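Local coordinates for peptidoglycan-recognition protein SD (Drosophila melanogaster, PDB 2RKQ) that binds bacterial peptidoglycan as a secreted recognition protein of innate immunity and activates the Toll pathway, at residues Arg7-Ala18 / Gln53-Asp64. Sequence-based numbering, arbitrary orientation.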
loop_
_atom_site.group_PDB
_atom_site.type_symbol
_atom_site.label_atom_id
_atom_site.label_comp_id
_atom_site.label_asym_id
_atom_site.label_seq_id
_atom_site.Cartn_x
_atom_site.Cartn_y
_atom_site.Cartn_z
ATOM N N ARG A 7 -1.034 -11.155 8.086
ATOM C CA ARG A 7 -0.373 -10.555 9.229
ATOM C C ARG A 7 0.341 -11.607 10.064
ATOM O O ARG A 7 1.480 -11.412 10.466
ATOM C CB ARG A 7 -1.387 -9.798 10.086
ATOM C CG ARG A 7 -2.040 -8.594 9.388
ATOM C CD ARG A 7 -3.013 -7.909 10.329
ATOM N NE ARG A 7 -2.309 -7.201 11.406
ATOM C CZ ARG A 7 -2.024 -5.894 11.378
ATOM N NH1 ARG A 7 -2.342 -5.147 10.329
ATOM N NH2 ARG A 7 -1.408 -5.327 12.412
ATOM N N ALA A 8 -0.324 -12.735 10.329
ATOM C CA ALA A 8 0.314 -13.781 11.138
ATOM C C ALA A 8 1.577 -14.324 10.469
ATOM O O ALA A 8 2.579 -14.629 11.136
ATOM C CB ALA A 8 -0.665 -14.915 11.425
ATOM N N GLU A 9 1.524 -14.443 9.144
ATOM C CA GLU A 9 2.646 -14.990 8.367
ATOM C C GLU A 9 3.876 -14.094 8.344
ATOM O O GLU A 9 4.983 -14.583 8.135
ATOM C CB GLU A 9 2.202 -15.324 6.945
ATOM C CG GLU A 9 1.306 -16.552 6.851
ATOM C CD GLU A 9 0.733 -16.698 5.457
ATOM O OE1 GLU A 9 1.344 -17.417 4.642
ATOM O OE2 GLU A 9 -0.301 -16.072 5.174
ATOM N N TRP A 10 3.702 -12.788 8.572
ATOM C CA TRP A 10 4.856 -11.940 8.783
ATOM C C TRP A 10 5.088 -11.544 10.236
ATOM O O TRP A 10 5.915 -10.683 10.533
ATOM C CB TRP A 10 4.879 -10.730 7.835
ATOM C CG TRP A 10 3.720 -9.747 7.863
ATOM C CD1 TRP A 10 2.605 -9.776 7.079
ATOM C CD2 TRP A 10 3.668 -8.511 8.592
ATOM N NE1 TRP A 10 1.822 -8.659 7.316
ATOM C CE2 TRP A 10 2.450 -7.873 8.246
ATOM C CE3 TRP A 10 4.520 -7.890 9.528
ATOM C CZ2 TRP A 10 2.064 -6.652 8.784
ATOM C CZ3 TRP A 10 4.136 -6.666 10.058
ATOM C CH2 TRP A 10 2.917 -6.054 9.683
ATOM N N ASN A 11 4.372 -12.211 11.134
ATOM C CA ASN A 11 4.521 -12.017 12.574
ATOM C C ASN A 11 4.288 -10.567 12.968
ATOM O O ASN A 11 5.037 -9.983 13.760
ATOM C CB ASN A 11 5.886 -12.527 13.063
ATOM C CG ASN A 11 5.957 -12.635 14.565
ATOM O OD1 ASN A 11 4.956 -12.952 15.230
ATOM N ND2 ASN A 11 7.128 -12.350 15.119
ATOM N N ALA A 12 3.234 -9.992 12.403
ATOM C CA ALA A 12 2.812 -8.645 12.750
ATOM C C ALA A 12 2.475 -8.524 14.219
ATOM O O ALA A 12 2.021 -9.490 14.831
ATOM C CB ALA A 12 1.576 -8.284 11.925
ATOM N N LYS A 13 2.658 -7.333 14.768
ATOM C CA LYS A 13 2.005 -6.979 16.021
ATOM C C LYS A 13 0.568 -6.586 15.713
ATOM O O LYS A 13 0.256 -6.131 14.610
ATOM C CB LYS A 13 2.754 -5.848 16.713
ATOM C CG LYS A 13 4.183 -6.270 17.053
ATOM C CD LYS A 13 4.859 -5.396 18.073
ATOM C CE LYS A 13 6.211 -6.027 18.469
ATOM N NZ LYS A 13 6.087 -7.243 19.362
ATOM N N PRO A 14 -0.339 -6.771 16.677
ATOM C CA PRO A 14 -1.685 -6.244 16.461
ATOM C C PRO A 14 -1.676 -4.734 16.586
ATOM O O PRO A 14 -0.728 -4.170 17.136
ATOM C CB PRO A 14 -2.476 -6.846 17.627
ATOM C CG PRO A 14 -1.448 -6.982 18.695
ATOM C CD PRO A 14 -0.201 -7.429 17.990
ATOM N N PRO A 15 -2.720 -4.068 16.058
ATOM C CA PRO A 15 -2.807 -2.634 16.264
ATOM C C PRO A 15 -2.803 -2.281 17.740
ATOM O O PRO A 15 -3.252 -3.070 18.559
ATOM C CB PRO A 15 -4.167 -2.283 15.653
ATOM C CG PRO A 15 -4.364 -3.301 14.619
ATOM C CD PRO A 15 -3.845 -4.567 15.244
ATOM N N ASN A 16 -2.258 -1.116 18.047
ATOM C CA ASN A 16 -2.325 -0.566 19.395
ATOM C C ASN A 16 -2.888 0.833 19.235
ATOM O O ASN A 16 -2.190 1.816 18.928
ATOM C CB ASN A 16 -0.977 -0.635 20.128
ATOM C CG ASN A 16 0.024 0.377 19.635
ATOM O OD1 ASN A 16 1.104 0.524 20.213
ATOM N ND2 ASN A 16 -0.317 1.085 18.570
ATOM N N GLY A 17 -4.197 0.875 19.346
ATOM C CA GLY A 17 -4.933 2.097 19.161
ATOM C C GLY A 17 -6.094 1.781 18.256
ATOM O O GLY A 17 -6.000 0.925 17.368
ATOM N N ALA A 18 -7.183 2.499 18.478
ATOM C CA ALA A 18 -8.369 2.385 17.661
ATOM C C ALA A 18 -8.064 2.867 16.273
ATOM O O ALA A 18 -7.210 3.739 16.062
ATOM C CB ALA A 18 -9.498 3.214 18.267
ATOM N N GLN A 53 6.255 -1.540 10.402
ATOM C CA GLN A 53 5.187 -1.475 11.379
ATOM C C GLN A 53 5.689 -0.874 12.669
ATOM O O GLN A 53 5.033 -0.001 13.220
ATOM C CB GLN A 53 4.612 -2.859 11.650
ATOM C CG GLN A 53 3.465 -2.793 12.632
ATOM C CD GLN A 53 2.890 -4.131 13.002
ATOM O OE1 GLN A 53 3.618 -5.113 13.194
ATOM N NE2 GLN A 53 1.567 -4.181 13.127
ATOM N N ASN A 54 6.828 -1.362 13.153
ATOM C CA ASN A 54 7.361 -0.895 14.435
ATOM C C ASN A 54 7.720 0.587 14.378
ATOM O O ASN A 54 7.467 1.324 15.339
ATOM C CB ASN A 54 8.604 -1.685 14.851
ATOM C CG ASN A 54 8.333 -3.157 15.167
ATOM O OD1 ASN A 54 9.285 -3.949 15.241
ATOM N ND2 ASN A 54 7.078 -3.538 15.350
ATOM N N PHE A 55 8.311 1.034 13.274
ATOM C CA PHE A 55 8.639 2.449 13.119
ATOM C C PHE A 55 7.380 3.307 13.116
ATOM O O PHE A 55 7.294 4.315 13.819
ATOM C CB PHE A 55 9.417 2.706 11.827
ATOM C CG PHE A 55 9.717 4.163 11.582
ATOM C CD1 PHE A 55 8.902 4.929 10.747
ATOM C CD2 PHE A 55 10.815 4.768 12.196
ATOM C CE1 PHE A 55 9.172 6.281 10.526
ATOM C CE2 PHE A 55 11.093 6.123 11.976
ATOM C CZ PHE A 55 10.266 6.874 11.138
ATOM N N GLN A 56 6.396 2.922 12.315
ATOM C CA GLN A 56 5.182 3.722 12.223
ATOM C C GLN A 56 4.401 3.745 13.534
ATOM O O GLN A 56 3.835 4.776 13.918
ATOM C CB GLN A 56 4.301 3.218 11.084
ATOM C CG GLN A 56 4.974 3.420 9.738
ATOM C CD GLN A 56 4.002 3.355 8.597
ATOM O OE1 GLN A 56 3.929 4.277 7.768
ATOM N NE2 GLN A 56 3.215 2.315 8.568
ATOM N N MET A 57 4.359 2.616 14.224
ATOM C CA MET A 57 3.637 2.567 15.479
ATOM C C MET A 57 4.414 3.270 16.582
ATOM O O MET A 57 3.832 4.019 17.376
ATOM C CB MET A 57 3.330 1.124 15.847
ATOM C CG MET A 57 2.311 0.477 14.920
ATOM S SD MET A 57 1.969 -1.251 15.283
ATOM C CE MET A 57 1.148 -1.110 16.861
ATOM N N SER A 58 5.725 3.043 16.644
ATOM C CA SER A 58 6.534 3.637 17.711
ATOM C C SER A 58 6.953 5.088 17.492
ATOM O O SER A 58 6.828 5.904 18.418
ATOM C CB SER A 58 7.766 2.785 17.975
ATOM O OG SER A 58 7.418 1.710 18.808
ATOM N N LYS A 59 7.430 5.423 16.302
ATOM C CA LYS A 59 7.921 6.775 16.028
ATOM C C LYS A 59 6.830 7.704 15.509
ATOM O O LYS A 59 6.715 8.845 15.970
ATOM C CB LYS A 59 9.091 6.750 15.038
ATOM C CG LYS A 59 10.203 5.762 15.382
ATOM C CD LYS A 59 10.917 6.159 16.636
ATOM C CE LYS A 59 12.179 5.341 16.842
ATOM N NZ LYS A 59 12.697 5.631 18.218
ATOM N N GLN A 60 6.045 7.231 14.539
ATOM C CA GLN A 60 4.973 8.050 13.966
ATOM C C GLN A 60 3.712 7.984 14.832
ATOM O O GLN A 60 2.805 8.820 14.678
ATOM C CB GLN A 60 4.674 7.666 12.505
ATOM C CG GLN A 60 5.801 7.997 11.494
ATOM C CD GLN A 60 5.448 7.625 10.065
ATOM O OE1 GLN A 60 4.967 8.463 9.285
ATOM N NE2 GLN A 60 5.688 6.373 9.703
ATOM N N LYS A 61 3.663 7.011 15.746
ATOM C CA LYS A 61 2.572 6.844 16.710
ATOM C C LYS A 61 1.230 6.486 16.026
ATOM O O LYS A 61 0.145 6.739 16.560
ATOM C CB LYS A 61 2.449 8.091 17.623
ATOM C CG LYS A 61 3.781 8.715 18.080
ATOM C CD LYS A 61 4.506 7.843 19.093
ATOM C CE LYS A 61 5.694 8.597 19.706
ATOM N NZ LYS A 61 5.327 9.267 21.003
ATOM N N PHE A 62 1.321 5.857 14.856
ATOM C CA PHE A 62 0.139 5.269 14.203
ATOM C C PHE A 62 -0.358 4.090 15.026
ATOM O O PHE A 62 0.425 3.473 15.765
ATOM C CB PHE A 62 0.468 4.753 12.793
ATOM C CG PHE A 62 0.821 5.812 11.796
ATOM C CD1 PHE A 62 1.327 5.430 10.557
ATOM C CD2 PHE A 62 0.624 7.176 12.054
ATOM C CE1 PHE A 62 1.641 6.387 9.598
ATOM C CE2 PHE A 62 0.948 8.152 11.088
ATOM C CZ PHE A 62 1.470 7.738 9.864
ATOM N N SER A 63 -1.650 3.781 14.897
ATOM C CA SER A 63 -2.217 2.610 15.536
ATOM C C SER A 63 -1.718 1.289 14.970
ATOM O O SER A 63 -1.843 0.261 15.628
ATOM C CB SER A 63 -3.733 2.637 15.442
ATOM O OG SER A 63 -4.225 3.814 16.071
ATOM N N ASP A 64 -1.198 1.320 13.739
ATOM C CA ASP A 64 -0.788 0.101 13.035
ATOM C C ASP A 64 0.037 0.561 11.871
ATOM O O ASP A 64 0.111 1.762 11.598
ATOM C CB ASP A 64 -2.047 -0.636 12.555
ATOM C CG ASP A 64 -1.783 -2.043 12.029
ATOM O OD1 ASP A 64 -2.716 -2.561 11.395
ATOM O OD2 ASP A 64 -0.696 -2.614 12.260
#
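The chain around P15–G17 passes S63–D64 with the CA atoms of G17 and S63 4.6 Å apart, and N16 N donates to S63 O (2.8 Å). Just beyond, S63 OG donates to A18 O from above the carbonyl plane. Q53 then illustrates how a side-chain amide can read a backbone: its OE1 accepts from K13 N (2.9 Å) while its NE2 donates to K13 O (2.8 Å). With CG anti to the backbone N (chi1 -178°), Q53 reaches from helix 42-58 across to the loop. In this domain of the amidase-2 family, built on a mixed sheet, the loop after strand 4-5 lies against the helix's C-terminal end and the turn that follows. R7 grips D64 end-on: NH2 meets OD2 nearly straight (2.8 Å, 175°), whereas NH1 meets OD1 on its syn lone pair at a more bent angle. NH2 also donates to K13 O, and Q53 NE2 to D64 OD2, so both acceptors serve two donors. A leucine in place of R7 would probably leave the carboxylate of D64 without its charged mate and K13 O with one donor fewer. W10, its NE1 hydrogen-bonded to E79 O, sets CZ3 beside Q53 OE1. M57 CE packs against the N16 amide.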